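Local coordinates for fatty acid-binding protein homolog 8 (Caenorhabditis elegans, PDB 6C1Z), which binds a wide range of unsaturated fatty acids, oleic acid among them, and carries them from the lysosome into the nucleus as a longevity signal, at residues V29-L32 and I33-A36; Q99-I102 and K103-H106. One frame throughout, in Å; residues are numbered along the deposited sequence.

Overall arrangement
Both contacts are local and lie at the surface, each centred about 17 Å from the centre of the chain, and neither has a buried residue among those that touch. They hold different elements of the fatty acid-binding protein fold. Interaction 1 forms the start of helix 31-39, in the two-helix cap of the barrel; interaction 2 joins the end of strand 94-101 to a turn in the loop leading to strand 109-116. Their centres are 19 Å apart and their nearest atoms about 9 Å. In 29-36 an arginine side chain bonds one backbone carbonyl beside regular helical bonds; in 99-106 a lysine bonds one firmly and a second weakly, and meets a carboxylate and a sulfate ion.

Interaction 1 of 2, residues V29-L32 and I33-A36; sequences VGLL and IRKA
Val29 meets the start of helix 31-39 in two ways. Its CG1 branch lies anti to the backbone N (chi1 177°) and reaches Ile33 CG2 at 3.7 Å, the two aliphatic side chains crossing at about a right angle. Its carbonyl O, meanwhile, accepts a hydrogen bond from Arg34 NH1 at 2.8 Å. That donor lies in the carbonyl plane and the oxygen close to the guanidinium plane, although the N-H...O angle of 144° shows a bent bond. Gly30 occupies the N-cap position, and its O receives Arg34 N at 2.9 Å, nearly along the C=O axis, as the first turn closes. Leu31 follows with two roles. Its O accepts Lys35 N at 3.0 Å, and its CA sits over one face of the Arg34 guanidinium, offset toward the rim. Leu31 CD1 adds to this cover, 3.6 Å from Arg34 NH2. The arginine can fold back this way because its CG stands between its own backbone N and carbonyl carbon (chi1 68°), from where an extended chain carries the guanidinium past the helix start to the Val29 carbonyl. Leu32 O then takes Ala36 N at 3.0 Å, continuing the i to i+4 ladder. By similarity, residues 29-35 belong to a nuclear localization signal, which here spans the junction between two helices. On helix 20-27, Val29 packs against Leu24 and Arg34 touches Glu21, Leu24 and Lys25, while Ile33 and Ala36 rest on Phe61 in the loop after strand 52-58.

Interaction 2 of 2, residues Q99-I102 and K103-H106; sequences QDKI and KENH. With SO4 (sulfate ion), chain B.
Lys101 reaches across the turn that follows its strand and brings its ammonium group to the backbone of Glu104. NZ donates to Glu104 O at 2.6 Å, coming from a direction tilted 22° out of the carbonyl plane. With chi1 at 68°, CG is held over the backbone, and the straight chain beyond it runs across the turn, CD passing 3.2 Å from His106 O. NZ also has a weak hydrogen bond to that oxygen and a long salt bridge to Glu104 OE1, 3.8 Å away. A bend at chi2 (65°) brings the Glu104 carboxylate near the lysine. Residues 103-106 form a type I beta turn, closed by His106 N to Lys103 O at 3.0 Å, in the connection between antiparallel strands 94-101 and 109-116 of the fatty acid-binding protein barrel. Shortening Lys101 to an alanine is likely to leave the Glu104 carbonyl without this donor and its carboxylate without its distant salt-bridge partner. At the base of the lysine chain, CB lies 3.9 Å from His106 CB, while the imidazole lies beneath Lys103 CB, which stands 3.6 Å above the centre of one ring face. Water 1 joins Ile102 N, from which it accepts, to His106 ND1. A sulfate ion, probably from the crystallisation liquor, takes a further hydrogen bond from Lys101 NZ through O3 (3.2 Å) and is also bound by Ser108 N.

Interaction 1 of 2, residues V29-L32 and I33-A36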
ATOM      1  N   VAL A  29     -10.751   9.789   5.053  1.00 25.98           N
ATOM      2  CA  VAL A  29     -11.767   8.744   4.978  1.00 30.60           C
ATOM      3  C   VAL A  29     -12.744   8.912   6.133  1.00 30.54           C
ATOM      4  O   VAL A  29     -12.342   9.214   7.263  1.00 33.35           O
ATOM      5  CB  VAL A  29     -11.095   7.366   5.017  1.00 23.19           C
ATOM      6  CG1 VAL A  29     -12.168   6.262   5.008  1.00 27.59           C
ATOM      7  CG2 VAL A  29     -10.156   7.208   3.844  1.00 26.44           C
ATOM      8  N   GLY A  30     -14.045   8.726   5.849  1.00 33.21           N
ATOM      9  CA  GLY A  30     -15.081   8.866   6.860  1.00 36.97           C
ATOM     10  C   GLY A  30     -15.062   7.758   7.900  1.00 30.78           C
ATOM     11  O   GLY A  30     -14.405   6.732   7.767  1.00 31.05           O
ATOM     12  N   LEU A  31     -15.868   7.962   8.947  1.00 38.29           N
ATOM     13  CA  LEU A  31     -15.767   7.126  10.143  1.00 43.86           C
ATOM     14  C   LEU A  31     -16.176   5.682   9.867  1.00 35.29           C
ATOM     15  O   LEU A  31     -15.456   4.744  10.230  1.00 36.11           O
ATOM     16  CB  LEU A  31     -16.612   7.726  11.270  1.00 41.92           C
ATOM     17  CG  LEU A  31     -16.625   6.916  12.570  1.00 49.25           C
ATOM     18  CD1 LEU A  31     -15.227   6.738  13.139  1.00 51.51           C
ATOM     19  CD2 LEU A  31     -17.527   7.573  13.601  1.00 56.28           C
ATOM     20  N   LEU A  32     -17.344   5.477   9.255  1.00 41.53           N
ATOM     21  CA  LEU A  32     -17.819   4.115   9.018  1.00 39.56           C
ATOM     22  C   LEU A  32     -16.855   3.340   8.140  1.00 35.99           C
ATOM     23  O   LEU A  32     -16.538   2.176   8.419  1.00 34.78           O
ATOM     24  CB  LEU A  32     -19.201   4.141   8.369  1.00 42.32           C
ATOM     25  CG  LEU A  32     -20.360   4.460   9.305  1.00 49.57           C
ATOM     26  CD1 LEU A  32     -21.651   4.511   8.508  1.00 55.04           C
ATOM     27  CD2 LEU A  32     -20.451   3.425  10.422  1.00 58.96           C
ATOM     28  N   ILE A  33     -16.349   3.976   7.087  1.00 35.38           N
ATOM     29  CA  ILE A  33     -15.472   3.270   6.166  1.00 34.11           C
ATOM     30  C   ILE A  33     -14.139   2.953   6.832  1.00 32.93           C
ATOM     31  O   ILE A  33     -13.629   1.835   6.715  1.00 32.23           O
ATOM     32  CB  ILE A  33     -15.321   4.056   4.854  1.00 31.05           C
ATOM     33  CG1 ILE A  33     -16.646   4.033   4.100  1.00 34.86           C
ATOM     34  CG2 ILE A  33     -14.272   3.440   3.967  1.00 34.00           C
ATOM     35  CD1 ILE A  33     -16.784   5.063   3.008  1.00 38.72           C
ATOM     36  N   ARG A  34     -13.544   3.925   7.541  1.00 29.11           N
ATOM     37  CA  ARG A  34     -12.237   3.668   8.128  1.00 26.76           C
ATOM     38  C   ARG A  34     -12.313   2.622   9.233  1.00 26.10           C
ATOM     39  O   ARG A  34     -11.373   1.834   9.398  1.00 27.77           O
ATOM     40  CB  ARG A  34     -11.553   4.966   8.588  1.00 27.90           C
ATOM     41  CG  ARG A  34     -12.178   5.704   9.766  1.00 27.88           C
ATOM     42  CD  ARG A  34     -11.376   6.967  10.064  1.00 27.90           C
ATOM     43  NE  ARG A  34     -11.853   7.695  11.236  1.00 30.49           N
ATOM     44  CZ  ARG A  34     -12.600   8.798  11.197  1.00 33.20           C
ATOM     45  NH1 ARG A  34     -12.969   9.329  10.039  1.00 36.56           N
ATOM     46  NH2 ARG A  34     -12.985   9.393  12.328  1.00 36.60           N
ATOM     47  N   LYS A  35     -13.397   2.621  10.012  1.00 31.63           N
ATOM     48  CA  LYS A  35     -13.616   1.569  11.004  1.00 34.72           C
ATOM     49  C   LYS A  35     -13.697   0.198  10.339  1.00 33.71           C
ATOM     50  O   LYS A  35     -13.004  -0.745  10.741  1.00 35.14           O
ATOM     51  CB  LYS A  35     -14.896   1.878  11.786  1.00 36.91           C
ATOM     52  CG  LYS A  35     -15.391   0.780  12.719  1.00 73.57           C
ATOM     53  CD  LYS A  35     -14.601   0.728  14.015  1.00 71.43           C
ATOM     54  CE  LYS A  35     -15.304  -0.144  15.046  1.00 64.06           C
ATOM     55  NZ  LYS A  35     -16.624   0.417  15.467  1.00 76.49           N
ATOM     56  N   ALA A  36     -14.530   0.073   9.306  1.00 34.86           N
ATOM     57  CA  ALA A  36     -14.684  -1.209   8.621  1.00 32.60           C
ATOM     58  C   ALA A  36     -13.377  -1.649   7.973  1.00 35.32           C
ATOM     59  O   ALA A  36     -12.999  -2.826   8.043  1.00 32.35           O
ATOM     60  CB  ALA A  36     -15.765  -1.089   7.553  1.00 35.71           C
TER

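Interaction 2 of 2, residues Q99-I102 and K103-H106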
ATOM      1  N   GLN A  99       2.111   8.717  -3.607  1.00 19.61           N
ATOM      2  CA  GLN A  99       0.736   8.893  -4.056  1.00 21.87           C
ATOM      3  C   GLN A  99       0.430  10.375  -3.854  1.00 20.80           C
ATOM      4  O   GLN A  99       0.110  10.799  -2.746  1.00 20.04           O
ATOM      5  CB  GLN A  99      -0.180   7.985  -3.241  1.00 19.68           C
ATOM      6  CG  GLN A  99      -1.647   8.084  -3.708  1.00 21.18           C
ATOM      7  CD  GLN A  99      -2.582   7.270  -2.844  1.00 20.94           C
ATOM      8  OE1 GLN A  99      -3.021   7.714  -1.779  1.00 23.80           O
ATOM      9  NE2 GLN A  99      -2.891   6.060  -3.291  1.00 23.87           N
ATOM     10  N   ASP A 100       0.531  11.149  -4.933  1.00 22.36           N
ATOM     11  CA  ASP A 100       0.405  12.602  -4.867  1.00 23.03           C
ATOM     12  C   ASP A 100      -1.030  13.058  -5.128  1.00 23.68           C
ATOM     13  O   ASP A 100      -1.662  12.657  -6.115  1.00 25.76           O
ATOM     14  CB  ASP A 100       1.331  13.281  -5.884  1.00 26.53           C
ATOM     15  CG  ASP A 100       2.805  13.130  -5.558  1.00 32.42           C
ATOM     16  OD1 ASP A 100       3.158  12.842  -4.403  1.00 32.24           O
ATOM     17  OD2 ASP A 100       3.625  13.338  -6.476  1.00 42.72           O
ATOM     18  N   LYS A 101      -1.537  13.900  -4.243  1.00 24.23           N
ATOM     19  CA  LYS A 101      -2.872  14.437  -4.436  1.00 27.45           C
ATOM     20  C   LYS A 101      -2.952  15.248  -5.718  1.00 30.18           C
ATOM     21  O   LYS A 101      -1.956  15.786  -6.219  1.00 28.90           O
ATOM     22  CB  LYS A 101      -3.307  15.288  -3.244  1.00 28.70           C
ATOM     23  CG  LYS A 101      -2.559  16.589  -3.054  1.00 27.55           C
ATOM     24  CD  LYS A 101      -3.116  17.328  -1.847  1.00 30.28           C
ATOM     25  CE  LYS A 101      -2.410  18.641  -1.601  1.00 32.67           C
ATOM     26  NZ  LYS A 101      -2.975  19.327  -0.410  1.00 38.97           N
ATOM     27  N   ILE A 102      -4.153  15.285  -6.269  1.00 33.38           N
ATOM     28  CA  ILE A 102      -4.487  16.133  -7.408  1.00 35.20           C
ATOM     29  C   ILE A 102      -5.309  17.341  -6.973  1.00 36.86           C
ATOM     30  O   ILE A 102      -4.998  18.482  -7.325  1.00 46.21           O
ATOM     31  CB  ILE A 102      -5.210  15.319  -8.507  1.00 36.53           C
ATOM     32  CG1 ILE A 102      -4.256  14.248  -9.049  1.00 36.26           C
ATOM     33  CG2 ILE A 102      -5.705  16.225  -9.633  1.00 43.70           C
ATOM     34  CD1 ILE A 102      -4.891  13.260  -9.988  1.00 43.93           C
ATOM     35  N   LYS A 103      -6.358  17.105  -6.189  1.00 37.12           N
ATOM     36  CA  LYS A 103      -7.162  18.178  -5.629  1.00 38.60           C
ATOM     37  C   LYS A 103      -6.541  18.656  -4.326  1.00 33.94           C
ATOM     38  O   LYS A 103      -6.077  17.847  -3.512  1.00 33.21           O
ATOM     39  CB  LYS A 103      -8.589  17.687  -5.383  1.00 37.75           C
ATOM     40  CG  LYS A 103      -9.335  17.257  -6.664  1.00 51.10           C
ATOM     41  CD  LYS A 103      -9.372  18.364  -7.722  1.00 68.43           C
ATOM     42  CE  LYS A 103     -10.139  17.955  -8.988  1.00 78.14           C
ATOM     43  NZ  LYS A 103      -9.296  17.222  -9.986  1.00 72.06           N
ATOM     44  N   GLU A 104      -6.554  19.980  -4.130  1.00 37.23           N
ATOM     45  CA  GLU A 104      -5.762  20.598  -3.073  1.00 37.57           C
ATOM     46  C   GLU A 104      -6.233  20.163  -1.691  1.00 37.13           C
ATOM     47  O   GLU A 104      -5.420  20.052  -0.765  1.00 36.97           O
ATOM     48  CB  GLU A 104      -5.821  22.122  -3.237  1.00 42.55           C
ATOM     49  CG  GLU A 104      -5.053  22.946  -2.207  1.00 42.49           C
ATOM     50  CD  GLU A 104      -3.558  22.730  -2.279  1.00 57.04           C
ATOM     51  OE1 GLU A 104      -3.099  21.967  -3.158  1.00 54.13           O
ATOM     52  OE2 GLU A 104      -2.838  23.327  -1.452  1.00 70.26           O
ATOM     53  N   ASN A 105      -7.526  19.879  -1.543  1.00 34.39           N
ATOM     54  CA  ASN A 105      -8.102  19.489  -0.265  1.00 44.37           C
ATOM     55  C   ASN A 105      -7.895  18.020   0.044  1.00 36.46           C
ATOM     56  O   ASN A 105      -8.294  17.570   1.126  1.00 36.67           O
ATOM     57  CB  ASN A 105      -9.604  19.779  -0.260  1.00 44.02           C
ATOM     58  CG  ASN A 105     -10.335  19.078  -1.389  1.00 43.10           C
ATOM     59  OD1 ASN A 105      -9.857  19.039  -2.524  1.00 64.69           O
ATOM     60  ND2 ASN A 105     -11.497  18.518  -1.082  1.00 65.90           N
ATOM     61  N   HIS A 106      -7.312  17.269  -0.880  1.00 33.66           N
ATOM     62  CA  HIS A 106      -6.962  15.877  -0.633  1.00 29.04           C
ATOM     63  C   HIS A 106      -5.635  15.828   0.134  1.00 29.12           C
ATOM     64  O   HIS A 106      -5.116  16.857   0.584  1.00 30.36           O
ATOM     65  CB  HIS A 106      -6.953  15.104  -1.952  1.00 31.23           C
ATOM     66  CG  HIS A 106      -8.302  15.012  -2.605  1.00 32.29           C
ATOM     67  ND1 HIS A 106      -8.517  14.352  -3.797  1.00 33.78           N
ATOM     68  CD2 HIS A 106      -9.506  15.490  -2.215  1.00 37.14           C
ATOM     69  CE1 HIS A 106      -9.798  14.440  -4.117  1.00 34.97           C
ATOM     70  NE2 HIS A 106     -10.417  15.126  -3.174  1.00 37.43           N
TER
HETATM   71  S   SO4 B 201      -0.399  16.932   1.773  1.00 45.30           S
HETATM   72  O1  SO4 B 201      -0.015  16.897   0.361  1.00 46.23           O
HETATM   73  O2  SO4 B 201       0.586  17.669   2.549  1.00 46.07           O
HETATM   74  O3  SO4 B 201      -1.715  17.547   1.914  1.00 48.90           O
HETATM   75  O4  SO4 B 201      -0.524  15.550   2.253  1.00 45.63           O
HETATM   76  O   HOH W   1      -6.272  14.014  -5.495  1.00 42.06           O